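Local coordinates for protein sialidase B (Streptococcus pneumoniae serotype 4, PDB 4XJW) that cleaves terminal sialic acid residues from glycoproteins, glycolipids and oligosaccharides as a family 33 glycosidase, an intramolecular trans-sialidase, at residues S94-H99 / Q648-E653; N124-F129 / N189-I194. The protein carries 1 engineered substitution. All blocks are in the same frame, centred on the assembly; numbering follows the deposited sequence.

Contact 1: residues S94-H99 / Q648-E653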
ATOM      1  N   SER A  94     -10.163  -9.808  -1.854  1.00  9.14           N
ATOM      2  CA  SER A  94     -10.672  -9.494  -3.193  1.00  9.29           C
ATOM      3  C   SER A  94     -12.043  -8.805  -3.223  1.00 11.28           C
ATOM      4  O   SER A  94     -12.478  -8.362  -4.288  1.00 12.23           O
ATOM      5  CB  SER A  94     -10.698 -10.764  -4.048  1.00  9.55           C
ATOM      6  OG  SER A  94      -9.388 -11.247  -4.272  1.00  9.98           O
ATOM      7  N   LEU A  95     -12.720  -8.721  -2.075  1.00 11.08           N
ATOM      8  CA  LEU A  95     -14.137  -8.331  -2.039  1.00 10.81           C
ATOM      9  C   LEU A  95     -14.417  -7.114  -1.171  1.00 10.26           C
ATOM     10  O   LEU A  95     -13.650  -6.782  -0.272  1.00 11.29           O
ATOM     11  CB  LEU A  95     -14.980  -9.483  -1.467  1.00 10.86           C
ATOM     12  CG  LEU A  95     -15.009 -10.782  -2.258  1.00 12.59           C
ATOM     13  CD1 LEU A  95     -15.777 -11.856  -1.493  1.00 13.28           C
ATOM     14  CD2 LEU A  95     -15.644 -10.568  -3.606  1.00 16.69           C
ATOM     15  N   TRP A  96     -15.541  -6.459  -1.446  1.00 11.83           N
ATOM     16  CA  TRP A  96     -16.115  -5.483  -0.529  1.00 10.12           C
ATOM     17  C   TRP A  96     -17.341  -6.072   0.148  1.00  9.93           C
ATOM     18  O   TRP A  96     -18.003  -6.960  -0.408  1.00 13.22           O
ATOM     19  CB  TRP A  96     -16.510  -4.226  -1.299  1.00  8.66           C
ATOM     20  CG  TRP A  96     -15.401  -3.212  -1.359  1.00 11.68           C
ATOM     21  CD1 TRP A  96     -14.333  -3.210  -2.221  1.00  9.37           C
ATOM     22  CD2 TRP A  96     -15.238  -2.063  -0.512  1.00 11.74           C
ATOM     23  NE1 TRP A  96     -13.523  -2.116  -1.961  1.00 10.16           N
ATOM     24  CE2 TRP A  96     -14.056  -1.403  -0.916  1.00 10.27           C
ATOM     25  CE3 TRP A  96     -15.969  -1.536   0.560  1.00 12.13           C
ATOM     26  CZ2 TRP A  96     -13.592  -0.241  -0.286  1.00 12.05           C
ATOM     27  CZ3 TRP A  96     -15.515  -0.378   1.174  1.00 10.39           C
ATOM     28  CH2 TRP A  96     -14.336   0.256   0.750  1.00  9.85           C
ATOM     29  N   GLY A  97     -17.649  -5.582   1.343  1.00 11.93           N
ATOM     30  CA  GLY A  97     -18.800  -6.066   2.094  1.00 14.98           C
ATOM     31  C   GLY A  97     -19.892  -5.016   2.203  1.00 12.79           C
ATOM     32  O   GLY A  97     -21.009  -5.202   1.690  1.00 12.75           O
ATOM     33  N   LYS A  98     -19.556  -3.900   2.855  1.00 11.58           N
ATOM     34  CA  LYS A  98     -20.487  -2.791   3.073  1.00 13.54           C
ATOM     35  C   LYS A  98     -19.800  -1.452   2.841  1.00 12.95           C
ATOM     36  O   LYS A  98     -18.584  -1.335   2.980  1.00 13.52           O
ATOM     37  CB  LYS A  98     -21.028  -2.800   4.509  1.00 14.65           C
ATOM     38  CG  LYS A  98     -21.990  -3.933   4.834  1.00 22.39           C
ATOM     39  CD  LYS A  98     -22.571  -3.805   6.247  1.00 29.86           C
ATOM     40  CE  LYS A  98     -23.741  -2.821   6.291  1.00 35.71           C
ATOM     41  NZ  LYS A  98     -24.047  -2.377   7.683  1.00 39.41           N
ATOM     42  N   HIS A  99     -20.601  -0.440   2.511  1.00 14.14           N
ATOM     43  CA  HIS A  99     -20.121   0.921   2.295  1.00 14.00           C
ATOM     44  C   HIS A  99     -21.297   1.843   2.588  1.00 14.54           C
ATOM     45  O   HIS A  99     -22.397   1.615   2.082  1.00 15.49           O
ATOM     46  CB  HIS A  99     -19.635   1.073   0.848  1.00 13.32           C
ATOM     47  CG  HIS A  99     -19.157   2.449   0.493  1.00 15.61           C
ATOM     48  ND1 HIS A  99     -18.055   3.035   1.076  1.00 12.14           N
ATOM     49  CD2 HIS A  99     -19.612   3.331  -0.426  1.00 15.07           C
ATOM     50  CE1 HIS A  99     -17.869   4.235   0.553  1.00 15.75           C
ATOM     51  NE2 HIS A  99     -18.799   4.437  -0.362  1.00 16.74           N
ATOM     52  N   GLN A 648      -6.803   1.504  -2.224  1.00  6.51           N
ATOM     53  CA  GLN A 648      -8.035   2.018  -2.821  1.00  8.13           C
ATOM     54  C   GLN A 648      -8.481   3.311  -2.164  1.00  7.19           C
ATOM     55  O   GLN A 648      -8.152   3.584  -1.012  1.00  8.38           O
ATOM     56  CB  GLN A 648      -9.131   0.955  -2.684  1.00 10.77           C
ATOM     57  CG  GLN A 648      -8.791  -0.339  -3.404  1.00 10.85           C
ATOM     58  CD  GLN A 648      -9.842  -1.409  -3.270  1.00 10.02           C
ATOM     59  OE1 GLN A 648     -10.840  -1.247  -2.570  1.00 11.43           O
ATOM     60  NE2 GLN A 648      -9.610  -2.543  -3.947  1.00  9.80           N
ATOM     61  N   TYR A 649      -9.225   4.110  -2.927  1.00  8.28           N
ATOM     62  CA  TYR A 649      -9.665   5.444  -2.508  1.00  8.81           C
ATOM     63  C   TYR A 649     -11.191   5.506  -2.410  1.00  8.15           C
ATOM     64  O   TYR A 649     -11.908   5.098  -3.341  1.00  9.75           O
ATOM     65  CB  TYR A 649      -9.181   6.492  -3.523  1.00  8.20           C
ATOM     66  CG  TYR A 649      -9.684   7.902  -3.233  1.00  9.02           C
ATOM     67  CD1 TYR A 649      -9.070   8.679  -2.266  1.00  9.70           C
ATOM     68  CD2 TYR A 649     -10.777   8.441  -3.919  1.00  8.46           C
ATOM     69  CE1 TYR A 649      -9.521   9.970  -1.986  1.00  8.92           C
ATOM     70  CE2 TYR A 649     -11.240   9.738  -3.642  1.00 10.65           C
ATOM     71  CZ  TYR A 649     -10.599  10.489  -2.669  1.00  9.11           C
ATOM     72  OH  TYR A 649     -11.027  11.764  -2.359  1.00 10.50           O
ATOM     73  N   ILE A 650     -11.686   6.036  -1.295  1.00  6.92           N
ATOM     74  CA  ILE A 650     -13.121   6.278  -1.141  1.00  9.61           C
ATOM     75  C   ILE A 650     -13.387   7.724  -0.719  1.00  8.87           C
ATOM     76  O   ILE A 650     -12.509   8.394  -0.171  1.00  9.48           O
ATOM     77  CB  ILE A 650     -13.777   5.317  -0.135  1.00 10.54           C
ATOM     78  CG1 ILE A 650     -13.130   5.458   1.248  1.00 11.12           C
ATOM     79  CG2 ILE A 650     -13.697   3.865  -0.629  1.00 11.47           C
ATOM     80  CD1 ILE A 650     -13.853   4.709   2.352  1.00 15.65           C
ATOM     81  N   ASP A 651     -14.617   8.176  -0.964  1.00 11.76           N
ATOM     82  CA  ASP A 651     -15.074   9.505  -0.581  1.00  9.46           C
ATOM     83  C   ASP A 651     -16.202   9.356   0.441  1.00 10.74           C
ATOM     84  O   ASP A 651     -17.171   8.636   0.191  1.00 13.03           O
ATOM     85  CB  ASP A 651     -15.587  10.244  -1.829  1.00 10.31           C
ATOM     86  CG  ASP A 651     -16.111  11.639  -1.523  1.00 11.32           C
ATOM     87  OD1 ASP A 651     -17.262  11.757  -1.042  1.00 14.46           O
ATOM     88  OD2 ASP A 651     -15.379  12.615  -1.789  1.00 15.69           O
ATOM     89  N   LEU A 652     -16.071  10.019   1.586  1.00 11.64           N
ATOM     90  CA  LEU A 652     -17.098   9.966   2.619  1.00 11.43           C
ATOM     91  C   LEU A 652     -17.563  11.364   3.002  1.00 14.70           C
ATOM     92  O   LEU A 652     -16.818  12.343   2.869  1.00 15.10           O
ATOM     93  CB  LEU A 652     -16.577   9.238   3.852  1.00 12.91           C
ATOM     94  CG  LEU A 652     -16.251   7.753   3.665  1.00 13.82           C
ATOM     95  CD1 LEU A 652     -15.466   7.223   4.863  1.00 14.01           C
ATOM     96  CD2 LEU A 652     -17.524   6.966   3.454  1.00 15.17           C
ATOM     97  N   GLU A 653     -18.803  11.457   3.476  1.00 17.21           N
ATOM     98  CA  GLU A 653     -19.335  12.701   4.025  1.00 16.36           C
ATOM     99  C   GLU A 653     -19.492  12.575   5.539  1.00 16.13           C
ATOM    100  O   GLU A 653     -19.632  11.468   6.058  1.00 16.35           O
ATOM    101  CB  GLU A 653     -20.680  13.028   3.383  1.00 12.76           C
ATOM    102  CG  GLU A 653     -20.594  13.267   1.894  1.00 19.33           C
ATOM    103  CD  GLU A 653     -21.915  13.706   1.300  1.00 21.32           C
ATOM    104  OE1 GLU A 653     -22.246  14.906   1.411  1.00 26.53           O
ATOM    105  OE2 GLU A 653     -22.615  12.844   0.730  1.00 26.34           O
TER
HETATM  106  O   HOH W   1     -18.672   7.030  -1.821  1.00 19.44           O

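Contact 2: residues N124-F129 / N189-I194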
ATOM      1  N   ASN A 124     -14.692  -6.599  -9.122  1.00 11.39           N
ATOM      2  CA  ASN A 124     -14.749  -5.141  -9.066  1.00  9.79           C
ATOM      3  C   ASN A 124     -13.774  -4.459 -10.028  1.00 13.70           C
ATOM      4  O   ASN A 124     -13.197  -3.414  -9.719  1.00 11.85           O
ATOM      5  CB  ASN A 124     -14.613  -4.658  -7.618  1.00 10.88           C
ATOM      6  CG  ASN A 124     -15.739  -5.174  -6.759  1.00 11.70           C
ATOM      7  OD1 ASN A 124     -16.830  -5.414  -7.269  1.00 14.22           O
ATOM      8  ND2 ASN A 124     -15.495  -5.366  -5.475  1.00 12.68           N
ATOM      9  N   GLY A 125     -13.601  -5.076 -11.192  1.00 11.44           N
ATOM     10  CA  GLY A 125     -12.781  -4.506 -12.238  1.00 13.14           C
ATOM     11  C   GLY A 125     -11.296  -4.696 -12.022  1.00 13.84           C
ATOM     12  O   GLY A 125     -10.478  -4.028 -12.653  1.00 16.55           O
ATOM     13  N   ILE A 126     -10.951  -5.605 -11.118  1.00 10.71           N
ATOM     14  CA  ILE A 126      -9.564  -5.894 -10.805  1.00 11.13           C
ATOM     15  C   ILE A 126      -9.256  -7.372 -11.062  1.00 11.90           C
ATOM     16  O   ILE A 126      -9.915  -8.261 -10.509  1.00 12.01           O
ATOM     17  CB  ILE A 126      -9.271  -5.569  -9.329  1.00 10.54           C
ATOM     18  CG1 ILE A 126      -9.447  -4.067  -9.078  1.00 12.42           C
ATOM     19  CG2 ILE A 126      -7.862  -5.984  -8.949  1.00 12.97           C
ATOM     20  CD1 ILE A 126      -9.400  -3.696  -7.595  1.00 12.78           C
ATOM     21  N   GLU A 127      -8.252  -7.639 -11.896  1.00 10.76           N
ATOM     22  CA  GLU A 127      -7.786  -9.009 -12.104  1.00 11.21           C
ATOM     23  C   GLU A 127      -7.074  -9.507 -10.864  1.00 11.90           C
ATOM     24  O   GLU A 127      -6.001  -9.013 -10.512  1.00 14.47           O
ATOM     25  CB  GLU A 127      -6.841  -9.093 -13.300  1.00 14.21           C
ATOM     26  CG  GLU A 127      -6.468 -10.519 -13.653  1.00 17.40           C
ATOM     27  CD  GLU A 127      -5.351 -10.599 -14.675  1.00 22.70           C
ATOM     28  OE1 GLU A 127      -5.586 -10.215 -15.832  1.00 29.02           O
ATOM     29  OE2 GLU A 127      -4.248 -11.047 -14.304  1.00 28.24           O
ATOM     30  N   VAL A 128      -7.679 -10.481 -10.188  1.00  9.95           N
ATOM     31  CA  VAL A 128      -7.131 -10.977  -8.918  1.00 11.16           C
ATOM     32  C   VAL A 128      -6.312 -12.258  -9.065  1.00 13.42           C
ATOM     33  O   VAL A 128      -5.457 -12.547  -8.228  1.00 11.80           O
ATOM     34  CB  VAL A 128      -8.216 -11.127  -7.817  1.00  9.19           C
ATOM     35  CG1 VAL A 128      -8.870  -9.764  -7.491  1.00 11.99           C
ATOM     36  CG2 VAL A 128      -9.265 -12.149  -8.222  1.00 14.83           C
ATOM     37  N   PHE A 129      -6.588 -13.033 -10.112  1.00 12.21           N
ATOM     38  CA  PHE A 129      -5.668 -14.099 -10.524  1.00 11.10           C
ATOM     39  C   PHE A 129      -5.848 -14.478 -11.982  1.00 13.16           C
ATOM     40  O   PHE A 129      -6.914 -14.270 -12.572  1.00 14.45           O
ATOM     41  CB  PHE A 129      -5.687 -15.336  -9.594  1.00 11.78           C
ATOM     42  CG  PHE A 129      -7.016 -16.060  -9.514  1.00 12.30           C
ATOM     43  CD1 PHE A 129      -7.438 -16.912 -10.531  1.00 14.03           C
ATOM     44  CD2 PHE A 129      -7.822 -15.905  -8.387  1.00 14.71           C
ATOM     45  CE1 PHE A 129      -8.658 -17.594 -10.436  1.00 15.72           C
ATOM     46  CE2 PHE A 129      -9.036 -16.583  -8.276  1.00 12.01           C
ATOM     47  CZ  PHE A 129      -9.449 -17.427  -9.294  1.00 15.70           C
ATOM     48  N   ASN A 189     -18.741  -0.137  -8.061  1.00 14.91           N
ATOM     49  CA  ASN A 189     -17.690  -0.054  -7.057  1.00 12.49           C
ATOM     50  C   ASN A 189     -17.871   1.108  -6.089  1.00 12.99           C
ATOM     51  O   ASN A 189     -18.230   2.217  -6.498  1.00 14.18           O
ATOM     52  CB  ASN A 189     -16.317   0.087  -7.716  1.00 12.20           C
ATOM     53  CG  ASN A 189     -15.871  -1.163  -8.429  1.00 15.33           C
ATOM     54  OD1 ASN A 189     -16.492  -2.218  -8.327  1.00 15.60           O
ATOM     55  ND2 ASN A 189     -14.779  -1.049  -9.159  1.00 11.39           N
ATOM     56  N   PRO A 190     -17.579   0.877  -4.801  1.00 11.33           N
ATOM     57  CA  PRO A 190     -17.629   1.950  -3.801  1.00 12.71           C
ATOM     58  C   PRO A 190     -16.317   2.725  -3.706  1.00 11.62           C
ATOM     59  O   PRO A 190     -16.225   3.684  -2.930  1.00 14.27           O
ATOM     60  CB  PRO A 190     -17.856   1.182  -2.500  1.00 15.03           C
ATOM     61  CG  PRO A 190     -17.128  -0.117  -2.727  1.00 13.02           C
ATOM     62  CD  PRO A 190     -17.342  -0.441  -4.184  1.00 11.34           C
ATOM     63  N   PHE A 191     -15.325   2.322  -4.497  1.00  9.83           N
ATOM     64  CA  PHE A 191     -13.974   2.867  -4.409  1.00  9.12           C
ATOM     65  C   PHE A 191     -13.448   3.178  -5.814  1.00 11.67           C
ATOM     66  O   PHE A 191     -14.022   2.748  -6.822  1.00  9.65           O
ATOM     67  CB  PHE A 191     -13.040   1.815  -3.781  1.00  8.15           C
ATOM     68  CG  PHE A 191     -12.803   0.627  -4.692  1.00  9.51           C
ATOM     69  CD1 PHE A 191     -13.689  -0.443  -4.701  1.00  9.93           C
ATOM     70  CD2 PHE A 191     -11.708   0.600  -5.555  1.00 10.45           C
ATOM     71  CE1 PHE A 191     -13.488  -1.528  -5.553  1.00 11.19           C
ATOM     72  CE2 PHE A 191     -11.503  -0.465  -6.424  1.00 10.44           C
ATOM     73  CZ  PHE A 191     -12.397  -1.542  -6.413  1.00 11.50           C
ATOM     74  N   GLN A 192     -12.330   3.896  -5.877  1.00 12.00           N
ATOM     75  CA  GLN A 192     -11.589   4.028  -7.118  1.00 13.22           C
ATOM     76  C   GLN A 192     -10.106   3.774  -6.897  1.00 13.01           C
ATOM     77  O   GLN A 192      -9.633   3.679  -5.753  1.00 11.69           O
ATOM     78  CB  GLN A 192     -11.821   5.403  -7.741  1.00 17.26           C
ATOM     79  CG  GLN A 192     -11.509   6.547  -6.816  1.00 19.91           C
ATOM     80  CD  GLN A 192     -12.232   7.838  -7.219  1.00 13.85           C
ATOM     81  OE1 GLN A 192     -13.222   8.249  -6.593  1.00 14.88           O
ATOM     82  NE2 GLN A 192     -11.726   8.484  -8.252  1.00 14.98           N
ATOM     83  N   LEU A 193      -9.377   3.619  -7.997  1.00 12.72           N
ATOM     84  CA  LEU A 193      -7.934   3.441  -7.938  1.00 10.84           C
ATOM     85  C   LEU A 193      -7.230   4.720  -8.376  1.00  9.87           C
ATOM     86  O   LEU A 193      -7.609   5.343  -9.376  1.00 13.82           O
ATOM     87  CB  LEU A 193      -7.484   2.247  -8.795  1.00 11.46           C
ATOM     88  CG  LEU A 193      -8.048   0.868  -8.436  1.00  8.75           C
ATOM     89  CD1 LEU A 193      -7.527  -0.185  -9.405  1.00 11.85           C
ATOM     90  CD2 LEU A 193      -7.689   0.535  -6.999  1.00 11.42           C
ATOM     91  N   ILE A 194      -6.221   5.116  -7.608  1.00  9.24           N
ATOM     92  CA  ILE A 194      -5.324   6.196  -7.981  1.00  9.38           C
ATOM     93  C   ILE A 194      -4.068   5.615  -8.637  1.00 12.13           C
ATOM     94  O   ILE A 194      -3.728   5.955  -9.778  1.00 16.09           O
ATOM     95  CB  ILE A 194      -4.945   7.063  -6.765  1.00  7.91           C
ATOM     96  CG1 ILE A 194      -6.206   7.646  -6.121  1.00 11.14           C
ATOM     97  CG2 ILE A 194      -4.009   8.199  -7.190  1.00 10.65           C
ATOM     98  CD1 ILE A 194      -5.956   8.456  -4.880  1.00  9.92           C
TER

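Contact 1: residues S94-H99 / Q648-E653
The indole N-H of Trp96 donates a hydrogen bond to the side-chain carbonyl of Gln648. NE1 and OE1 are 2.9 Å apart, with an angle of 153° at the hydrogen. The bond lies in the carbonyl plane of the amide and close to the plane of the ring. Indole and amide are nearly coplanar, 13° apart, and the two side chains run past each other in opposite directions. Gln648 can reach this far because its chain is straight beyond CG. The other end of its amide is also held, since NE2 is hydrogen-bonded to Asn645 O. Both ends of the amide are therefore engaged, which fixes its flip.

At the six-membered end of the indole, CH2 of Trp96 lies 3.9 Å from the methyl CG2 of Ile650, which comes in at a slant. Lys632 makes a cation-pi contact with the same indole. His99 makes the second part of the contact. Its CG stands opposite the backbone N (chi1 178°), which swings the imidazole so that its end comes near Leu652. There CE1 of His99 comes within 4.0 Å of CD2 of Leu652. A water lying in the imidazole plane joins His99 NE2 and Asp651 O, 3.0 Å from each. It donates to the carbonyl oxygen. The carboxylate of Asp651 is turned elsewhere, with OD1 hydrogen-bonded to His625.

The contact joins the lectin-like N-terminal domain to the last strand of the catalytic beta-propeller, away from the active site. It combines one direct bond, one water bridge and packing of the two rings on aliphatic side chains. The indole N-H and both ends of the Gln648 amide are satisfied in a buried place, so the amide is held in one orientation, nearly coplanar with the ring.

Contact 2: residues N124-F129 / N189-I194
Asn124 and Asn189 meet where the lectin-like beta-sandwich domain faces the linker that leads into the beta-propeller. Asn124 sits in the tight turn between the antiparallel strands 118-123 and 126-132. Asn189 begins the irregular segment 189-194. The two side chains cross at a slant, with amide planes 76° apart. ND2 of Asn189 donates to the backbone O of Asn124 at 2.9 Å. The donor stands above the carbonyl plane, 50° out of it. The other branch of the same amide turns to the side chain of Asn124, where OD1 of Asn189 lies 3.2 Å from CB of Asn124. The two OD1 atoms are both acceptors and do not bond to each other. The amide of Asn124 has its partners in the neighbouring strand 102-113: OD1 accepts from Thr107 N, and ND2 donates to Asn106 OD1. Those bonds hold the turn to its own sheet, while its carbonyl serves the linker.

The ring of Phe191 fills the next position. At chi1 69° its CG sits over the backbone, flanked by N and C, and the ring reaches the turn with its outer end. CE1 points at Asn124 CB, which lies at the ring edge, in plane. Ile126 comes to the same end of the ring obliquely, with CD1 near CZ and CE2. Its CG1 also approaches CD1 of Leu193, so the isoleucine packs against two residues of the linker. Gln648 touches both Ile126 and Phe191 from strand 647-652 of the propeller. Apolar packing thus lies next to the side-chain-to-backbone bond between the two asparagines, along the domain boundary. In it, Ile126 CD1 lies 3.9 Å from Phe191 CZ.

From the N terminus the chain first reaches 94-99, which leads into the sheet of the lectin-like domain. It then reaches 124-129 in the same sheet. Further on, 189-194 lies in the loop between helix 179-182 and strand 205-213, the first strand of the propeller part. The segment 648-653 lies near the C terminus. Contact 2 closes a short loop of 59 residues. Contact 1 closes one of 548 residues, and contact 2 is nested inside it. The centres are 10 Å apart and the contacts touch. Trp96 and Phe191 meet with nearly parallel rings, and Tyr649 O probably accepts a hydrogen bond from Gln192 N. The linker thus lies between lectin-like domain and propeller, and is tied to both.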